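Local atomic coordinates of telomerase reverse transcriptase (Candida tropicalis MYA-3404, PDB entry 6ZD1), a protein that probably extends chromosome ends by reverse transcription, adding short telomeric DNA repeats copied from a template within the telomerase RNA. Residues Lys583-Tyr593 / Arg644-Thr655. Residues are numbered along the deposited sequence; the frame is centred on the assembly and turned at random.
Sequences KALFSNLKQFY and RFMKFLHVIIET
F586 and F648 form an offset stack across the interface of two helices that run almost parallel, their short axes 7° apart. The ring planes diverge by 24° with centroids 4.8 Å apart. F648 CG lies anti to the backbone N (chi1 170°), which sends the ring toward helix 582-596, where F586 CD1 lies above the centre of one face; I652 CG1, from the same helix as F648, sits over the rim of the opposite face. The packing here is close: F648 CE1 comes within 3.3 Å of the backbone F586 O, and the backbone N of K590 lies at the ring edge. Beyond F586, F645 completes an aromatic cluster, its CD1 3.5 Å from F586 CZ and its ring oblique to that of F586. A second buried patch lies further toward the C-terminal ends, where I652 CG2 makes a CH-pi contact over the face of Y593 and CD1 of I652 rests against Y593 CG at 3.7 Å; the phenol hydroxyl of Y593 is hydrogen-bonded to T656.

Both helices are part of an all-helical bundle, consistent with the C-terminal extension, or thumb, of telomerase. L589 and Y593 also touch helix 609-637, whereas F645 reaches helix 692-699.

K590 is a knob in a hole made by F648, V651, I652 and T655. A bend at chi2 carries its aliphatic chain across V651, with K590 CE 3.7 Å from V651 CG1, while T655 OG1 turns back to V651 O in a 2.7 Å hydrogen bond. The exposed N-terminal end is looser: R644 lays its guanidinium obliquely by the methylenes of K583, R644 NH1 lying 3.4 Å from K583 CG, and K583 NZ points away, 5.8 Å from the like-charged R644 NH1.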
ATOM      1  N   LYS A 583     -16.790 -15.474  17.313  1.00 69.48           N
ATOM      2  CA  LYS A 583     -16.844 -14.017  17.318  1.00 69.66           C
ATOM      3  C   LYS A 583     -15.511 -13.426  17.754  1.00 64.81           C
ATOM      4  O   LYS A 583     -15.002 -12.492  17.122  1.00 59.16           O
ATOM      5  CB  LYS A 583     -17.966 -13.524  18.227  1.00 68.10           C
ATOM      6  CG  LYS A 583     -18.309 -12.057  18.015  1.00 71.32           C
ATOM      7  CD  LYS A 583     -19.280 -11.539  19.060  1.00 86.21           C
ATOM      8  CE  LYS A 583     -18.624 -11.430  20.424  1.00 84.95           C
ATOM      9  NZ  LYS A 583     -19.551 -10.819  21.415  1.00106.77           N
ATOM     10  N   ALA A 584     -14.916 -13.975  18.816  1.00 68.83           N
ATOM     11  CA  ALA A 584     -13.618 -13.487  19.269  1.00 60.59           C
ATOM     12  C   ALA A 584     -12.524 -13.782  18.256  1.00 64.69           C
ATOM     13  O   ALA A 584     -11.565 -13.011  18.138  1.00 73.30           O
ATOM     14  CB  ALA A 584     -13.263 -14.109  20.619  1.00 67.18           C
ATOM     15  N   LEU A 585     -12.665 -14.871  17.496  1.00 66.87           N
ATOM     16  CA  LEU A 585     -11.672 -15.201  16.481  1.00 65.86           C
ATOM     17  C   LEU A 585     -11.761 -14.248  15.297  1.00 64.00           C
ATOM     18  O   LEU A 585     -10.734 -13.836  14.743  1.00 65.25           O
ATOM     19  CB  LEU A 585     -11.856 -16.644  16.012  1.00 57.17           C
ATOM     20  CG  LEU A 585     -10.940 -17.054  14.856  1.00 51.85           C
ATOM     21  CD1 LEU A 585      -9.535 -17.341  15.367  1.00 61.93           C
ATOM     22  CD2 LEU A 585     -11.495 -18.240  14.089  1.00 68.02           C
ATOM     23  N   PHE A 586     -12.981 -13.896  14.886  1.00 59.82           N
ATOM     24  CA  PHE A 586     -13.134 -13.043  13.715  1.00 63.78           C
ATOM     25  C   PHE A 586     -12.728 -11.604  14.011  1.00 60.12           C
ATOM     26  O   PHE A 586     -12.151 -10.937  13.147  1.00 62.16           O
ATOM     27  CB  PHE A 586     -14.578 -13.112  13.213  1.00 66.55           C
ATOM     28  CG  PHE A 586     -14.982 -14.474  12.705  1.00 68.85           C
ATOM     29  CD1 PHE A 586     -14.034 -15.348  12.191  1.00 58.04           C
ATOM     30  CD2 PHE A 586     -16.311 -14.879  12.739  1.00 65.47           C
ATOM     31  CE1 PHE A 586     -14.401 -16.600  11.722  1.00 64.55           C
ATOM     32  CE2 PHE A 586     -16.685 -16.128  12.270  1.00 65.04           C
ATOM     33  CZ  PHE A 586     -15.728 -16.990  11.762  1.00 63.69           C
ATOM     34  N   SER A 587     -12.981 -11.124  15.232  1.00 57.06           N
ATOM     35  CA  SER A 587     -12.556  -9.775  15.596  1.00 70.41           C
ATOM     36  C   SER A 587     -11.039  -9.672  15.644  1.00 53.96           C
ATOM     37  O   SER A 587     -10.463  -8.677  15.192  1.00 67.91           O
ATOM     38  CB  SER A 587     -13.157  -9.371  16.942  1.00 56.61           C
ATOM     39  OG  SER A 587     -14.548  -9.131  16.827  1.00 70.66           O
ATOM     40  N   ASN A 588     -10.382 -10.683  16.208  1.00 53.22           N
ATOM     41  CA  ASN A 588      -8.927 -10.686  16.244  1.00 61.91           C
ATOM     42  C   ASN A 588      -8.342 -10.794  14.840  1.00 63.21           C
ATOM     43  O   ASN A 588      -7.391 -10.078  14.501  1.00 63.07           O
ATOM     44  CB  ASN A 588      -8.439 -11.829  17.132  1.00 63.43           C
ATOM     45  CG  ASN A 588      -6.936 -11.895  17.224  1.00 70.83           C
ATOM     46  OD1 ASN A 588      -6.284 -12.556  16.418  1.00 83.00           O
ATOM     47  ND2 ASN A 588      -6.373 -11.211  18.212  1.00 79.08           N
ATOM     48  N   LEU A 589      -8.910 -11.669  14.000  1.00 54.39           N
ATOM     49  CA  LEU A 589      -8.401 -11.820  12.640  1.00 46.73           C
ATOM     50  C   LEU A 589      -8.722 -10.604  11.780  1.00 48.62           C
ATOM     51  O   LEU A 589      -8.006 -10.326  10.811  1.00 51.28           O
ATOM     52  CB  LEU A 589      -8.961 -13.088  11.996  1.00 45.20           C
ATOM     53  CG  LEU A 589      -8.463 -14.427  12.542  1.00 59.54           C
ATOM     54  CD1 LEU A 589      -9.117 -15.574  11.799  1.00 52.34           C
ATOM     55  CD2 LEU A 589      -6.945 -14.528  12.460  1.00 60.09           C
ATOM     56  N   LYS A 590      -9.777  -9.861  12.111  1.00 50.47           N
ATOM     57  CA  LYS A 590     -10.013  -8.609  11.407  1.00 56.86           C
ATOM     58  C   LYS A 590      -8.953  -7.584  11.783  1.00 55.23           C
ATOM     59  O   LYS A 590      -8.466  -6.841  10.922  1.00 59.12           O
ATOM     60  CB  LYS A 590     -11.419  -8.087  11.711  1.00 54.35           C
ATOM     61  CG  LYS A 590     -11.982  -7.143  10.656  1.00 66.87           C
ATOM     62  CD  LYS A 590     -11.460  -5.745  10.857  1.00 58.55           C
ATOM     63  CE  LYS A 590     -11.745  -4.846   9.681  1.00 70.74           C
ATOM     64  NZ  LYS A 590     -11.098  -3.508   9.931  1.00 46.19           N
ATOM     65  N   GLN A 591      -8.560  -7.552  13.061  1.00 51.16           N
ATOM     66  CA  GLN A 591      -7.431  -6.723  13.469  1.00 51.58           C
ATOM     67  C   GLN A 591      -6.154  -7.140  12.754  1.00 54.45           C
ATOM     68  O   GLN A 591      -5.416  -6.290  12.244  1.00 63.03           O
ATOM     69  CB  GLN A 591      -7.241  -6.804  14.981  1.00 48.38           C
ATOM     70  CG  GLN A 591      -8.213  -5.952  15.748  1.00 68.00           C
ATOM     71  CD  GLN A 591      -8.142  -4.504  15.318  1.00 76.03           C
ATOM     72  OE1 GLN A 591      -7.114  -3.842  15.485  1.00 77.63           O
ATOM     73  NE2 GLN A 591      -9.229  -4.004  14.739  1.00 65.11           N
ATOM     74  N   PHE A 592      -5.889  -8.449  12.686  1.00 54.56           N
ATOM     75  CA  PHE A 592      -4.678  -8.929  12.026  1.00 54.34           C
ATOM     76  C   PHE A 592      -4.657  -8.537  10.556  1.00 60.57           C
ATOM     77  O   PHE A 592      -3.620  -8.108  10.034  1.00 66.89           O
ATOM     78  CB  PHE A 592      -4.567 -10.446  12.179  1.00 58.38           C
ATOM     79  CG  PHE A 592      -3.494 -11.066  11.325  1.00 67.05           C
ATOM     80  CD1 PHE A 592      -2.176 -11.083  11.750  1.00 72.32           C
ATOM     81  CD2 PHE A 592      -3.806 -11.641  10.102  1.00 62.80           C
ATOM     82  CE1 PHE A 592      -1.187 -11.654  10.970  1.00 80.86           C
ATOM     83  CE2 PHE A 592      -2.820 -12.211   9.316  1.00 77.32           C
ATOM     84  CZ  PHE A 592      -1.508 -12.218   9.751  1.00 79.44           C
ATOM     85  N   TYR A 593      -5.799  -8.657   9.877  1.00 51.95           N
ATOM     86  CA  TYR A 593      -5.846  -8.378   8.445  1.00 49.57           C
ATOM     87  C   TYR A 593      -5.547  -6.913   8.161  1.00 60.10           C
ATOM     88  O   TYR A 593      -4.696  -6.592   7.323  1.00 63.05           O
ATOM     89  CB  TYR A 593      -7.213  -8.767   7.885  1.00 47.49           C
ATOM     90  CG  TYR A 593      -7.302  -8.710   6.379  1.00 52.84           C
ATOM     91  CD1 TYR A 593      -6.972  -9.816   5.611  1.00 51.85           C
ATOM     92  CD2 TYR A 593      -7.727  -7.559   5.725  1.00 45.49           C
ATOM     93  CE1 TYR A 593      -7.047  -9.777   4.237  1.00 52.25           C
ATOM     94  CE2 TYR A 593      -7.806  -7.514   4.341  1.00 43.02           C
ATOM     95  CZ  TYR A 593      -7.464  -8.629   3.605  1.00 50.06           C
ATOM     96  OH  TYR A 593      -7.539  -8.607   2.230  1.00 56.84           O
ATOM     97  N   ARG A 644     -22.783 -15.145  10.441  1.00 52.05           N
ATOM     98  CA  ARG A 644     -21.772 -14.334  11.110  1.00 49.55           C
ATOM     99  C   ARG A 644     -20.454 -14.385  10.350  1.00 55.71           C
ATOM    100  O   ARG A 644     -19.741 -13.378  10.255  1.00 72.37           O
ATOM    101  CB  ARG A 644     -21.588 -14.816  12.549  1.00 54.18           C
ATOM    102  CG  ARG A 644     -20.436 -14.168  13.289  1.00 72.00           C
ATOM    103  CD  ARG A 644     -20.361 -14.658  14.728  1.00 77.69           C
ATOM    104  NE  ARG A 644     -21.591 -14.387  15.469  1.00 88.58           N
ATOM    105  CZ  ARG A 644     -21.880 -13.219  16.037  1.00 97.64           C
ATOM    106  NH1 ARG A 644     -21.029 -12.205  15.941  1.00 86.60           N
ATOM    107  NH2 ARG A 644     -23.022 -13.063  16.696  1.00 80.33           N
ATOM    108  N   PHE A 645     -20.138 -15.541   9.763  1.00 47.20           N
ATOM    109  CA  PHE A 645     -18.907 -15.670   8.994  1.00 56.42           C
ATOM    110  C   PHE A 645     -18.958 -14.847   7.716  1.00 54.50           C
ATOM    111  O   PHE A 645     -17.923 -14.335   7.271  1.00 53.31           O
ATOM    112  CB  PHE A 645     -18.654 -17.141   8.669  1.00 49.64           C
ATOM    113  CG  PHE A 645     -17.426 -17.378   7.838  1.00 50.87           C
ATOM    114  CD1 PHE A 645     -16.173 -17.036   8.317  1.00 50.08           C
ATOM    115  CD2 PHE A 645     -17.524 -17.965   6.586  1.00 50.03           C
ATOM    116  CE1 PHE A 645     -15.038 -17.265   7.555  1.00 47.58           C
ATOM    117  CE2 PHE A 645     -16.393 -18.196   5.820  1.00 49.08           C
ATOM    118  CZ  PHE A 645     -15.148 -17.844   6.305  1.00 42.28           C
HETATM  119  N   MSE A 646     -20.139 -14.686   7.128  1.00 53.94           N
HETATM  120  CA  MSE A 646     -20.254 -13.954   5.873  1.00 50.75           C
HETATM  121  C   MSE A 646     -20.114 -12.460   6.096  1.00 52.95           C
HETATM  122  O   MSE A 646     -19.500 -11.758   5.290  1.00 61.45           O
HETATM  123  CB  MSE A 646     -21.578 -14.259   5.194  1.00 48.62           C
HETATM  124  CG  MSE A 646     -21.613 -15.634   4.563  1.00 77.36           C
HETATM  125 SE   MSE A 646     -23.326 -16.018   3.730  1.00116.74          SE
HETATM  126  CE  MSE A 646     -23.938 -17.409   4.942  1.00 72.61           C
ATOM    127  N   LYS A 647     -20.668 -11.978   7.208  1.00 46.30           N
ATOM    128  CA  LYS A 647     -20.427 -10.593   7.593  1.00 59.74           C
ATOM    129  C   LYS A 647     -18.937 -10.346   7.767  1.00 55.58           C
ATOM    130  O   LYS A 647     -18.418  -9.310   7.337  1.00 51.57           O
ATOM    131  CB  LYS A 647     -21.195 -10.260   8.871  1.00 58.66           C
ATOM    132  CG  LYS A 647     -22.697 -10.166   8.661  1.00 68.73           C
ATOM    133  CD  LYS A 647     -23.467 -10.450   9.939  1.00 85.25           C
ATOM    134  CE  LYS A 647     -24.957 -10.529   9.661  1.00 82.49           C
ATOM    135  NZ  LYS A 647     -25.707 -11.105  10.807  1.00 75.07           N
ATOM    136  N   PHE A 648     -18.229 -11.305   8.370  1.00 55.46           N
ATOM    137  CA  PHE A 648     -16.776 -11.206   8.465  1.00 47.45           C
ATOM    138  C   PHE A 648     -16.144 -11.153   7.081  1.00 46.98           C
ATOM    139  O   PHE A 648     -15.283 -10.306   6.813  1.00 50.55           O
ATOM    140  CB  PHE A 648     -16.221 -12.382   9.276  1.00 57.16           C
ATOM    141  CG  PHE A 648     -14.721 -12.506   9.229  1.00 46.16           C
ATOM    142  CD1 PHE A 648     -13.920 -11.730  10.055  1.00 53.57           C
ATOM    143  CD2 PHE A 648     -14.114 -13.416   8.375  1.00 42.59           C
ATOM    144  CE1 PHE A 648     -12.539 -11.853  10.023  1.00 51.22           C
ATOM    145  CE2 PHE A 648     -12.732 -13.543   8.335  1.00 46.53           C
ATOM    146  CZ  PHE A 648     -11.945 -12.758   9.162  1.00 43.31           C
ATOM    147  N   LEU A 649     -16.568 -12.039   6.176  1.00 45.11           N
ATOM    148  CA  LEU A 649     -16.046 -11.976   4.812  1.00 46.07           C
ATOM    149  C   LEU A 649     -16.391 -10.645   4.159  1.00 49.45           C
ATOM    150  O   LEU A 649     -15.533 -10.014   3.530  1.00 50.26           O
ATOM    151  CB  LEU A 649     -16.586 -13.135   3.975  1.00 47.78           C
ATOM    152  CG  LEU A 649     -16.120 -14.545   4.344  1.00 51.09           C
ATOM    153  CD1 LEU A 649     -16.809 -15.556   3.455  1.00 43.95           C
ATOM    154  CD2 LEU A 649     -14.611 -14.675   4.230  1.00 47.84           C
ATOM    155  N   HIS A 650     -17.632 -10.181   4.333  1.00 43.74           N
ATOM    156  CA  HIS A 650     -18.039  -8.923   3.717  1.00 54.26           C
ATOM    157  C   HIS A 650     -17.219  -7.757   4.254  1.00 57.82           C
ATOM    158  O   HIS A 650     -16.815  -6.875   3.489  1.00 52.75           O
ATOM    159  CB  HIS A 650     -19.531  -8.678   3.933  1.00 57.78           C
ATOM    160  CG  HIS A 650     -20.048  -7.464   3.223  1.00 64.54           C
ATOM    161  ND1 HIS A 650     -19.946  -6.193   3.748  1.00 77.55           N
ATOM    162  CD2 HIS A 650     -20.664  -7.326   2.025  1.00 69.74           C
ATOM    163  CE1 HIS A 650     -20.479  -5.326   2.906  1.00 78.24           C
ATOM    164  NE2 HIS A 650     -20.923  -5.988   1.852  1.00 74.06           N
ATOM    165  N   VAL A 651     -16.969  -7.725   5.565  1.00 49.30           N
ATOM    166  CA  VAL A 651     -16.107  -6.684   6.123  1.00 56.02           C
ATOM    167  C   VAL A 651     -14.691  -6.796   5.559  1.00 59.60           C
ATOM    168  O   VAL A 651     -14.073  -5.788   5.195  1.00 58.89           O
ATOM    169  CB  VAL A 651     -16.118  -6.747   7.660  1.00 56.77           C
ATOM    170  CG1 VAL A 651     -15.015  -5.880   8.228  1.00 68.40           C
ATOM    171  CG2 VAL A 651     -17.474  -6.298   8.205  1.00 44.72           C
ATOM    172  N   ILE A 652     -14.159  -8.021   5.465  1.00 46.25           N
ATOM    173  CA  ILE A 652     -12.796  -8.212   4.966  1.00 53.74           C
ATOM    174  C   ILE A 652     -12.687  -7.790   3.505  1.00 55.46           C
ATOM    175  O   ILE A 652     -11.700  -7.163   3.098  1.00 44.73           O
ATOM    176  CB  ILE A 652     -12.351  -9.677   5.161  1.00 52.69           C
ATOM    177  CG1 ILE A 652     -11.976  -9.938   6.622  1.00 45.32           C
ATOM    178  CG2 ILE A 652     -11.187 -10.018   4.238  1.00 45.71           C
ATOM    179  CD1 ILE A 652     -10.897  -9.020   7.151  1.00 51.09           C
ATOM    180  N   ILE A 653     -13.675  -8.155   2.686  1.00 57.50           N
ATOM    181  CA  ILE A 653     -13.635  -7.802   1.268  1.00 48.57           C
ATOM    182  C   ILE A 653     -13.831  -6.300   1.076  1.00 58.53           C
ATOM    183  O   ILE A 653     -13.141  -5.669   0.265  1.00 59.03           O
ATOM    184  CB  ILE A 653     -14.684  -8.618   0.493  1.00 47.99           C
ATOM    185  CG1 ILE A 653     -14.329 -10.104   0.536  1.00 52.38           C
ATOM    186  CG2 ILE A 653     -14.781  -8.143  -0.946  1.00 41.63           C
ATOM    187  CD1 ILE A 653     -15.304 -10.981  -0.208  1.00 43.72           C
ATOM    188  N   GLU A 654     -14.780  -5.710   1.808  1.00 61.27           N
ATOM    189  CA  GLU A 654     -15.041  -4.277   1.688  1.00 59.50           C
ATOM    190  C   GLU A 654     -13.821  -3.450   2.073  1.00 62.46           C
ATOM    191  O   GLU A 654     -13.508  -2.452   1.412  1.00 62.27           O
ATOM    192  CB  GLU A 654     -16.237  -3.888   2.559  1.00 73.39           C
ATOM    193  CG  GLU A 654     -17.525  -3.621   1.795  1.00 88.03           C
ATOM    194  CD  GLU A 654     -17.600  -2.208   1.244  1.00 94.83           C
ATOM    195  OE1 GLU A 654     -16.614  -1.454   1.392  1.00 96.31           O
ATOM    196  OE2 GLU A 654     -18.649  -1.849   0.668  1.00102.68           O
ATOM    197  N   THR A 655     -13.137  -3.824   3.155  1.00 56.40           N
ATOM    198  CA  THR A 655     -11.972  -3.053   3.580  1.00 53.01           C
ATOM    199  C   THR A 655     -10.873  -3.094   2.526  1.00 59.94           C
ATOM    200  O   THR A 655     -10.238  -2.072   2.238  1.00 61.20           O
ATOM    201  CB  THR A 655     -11.451  -3.567   4.920  1.00 58.67           C
ATOM    202  OG1 THR A 655     -12.525  -3.617   5.867  1.00 71.96           O
ATOM    203  CG2 THR A 655     -10.370  -2.640   5.448  1.00 46.10           C
TER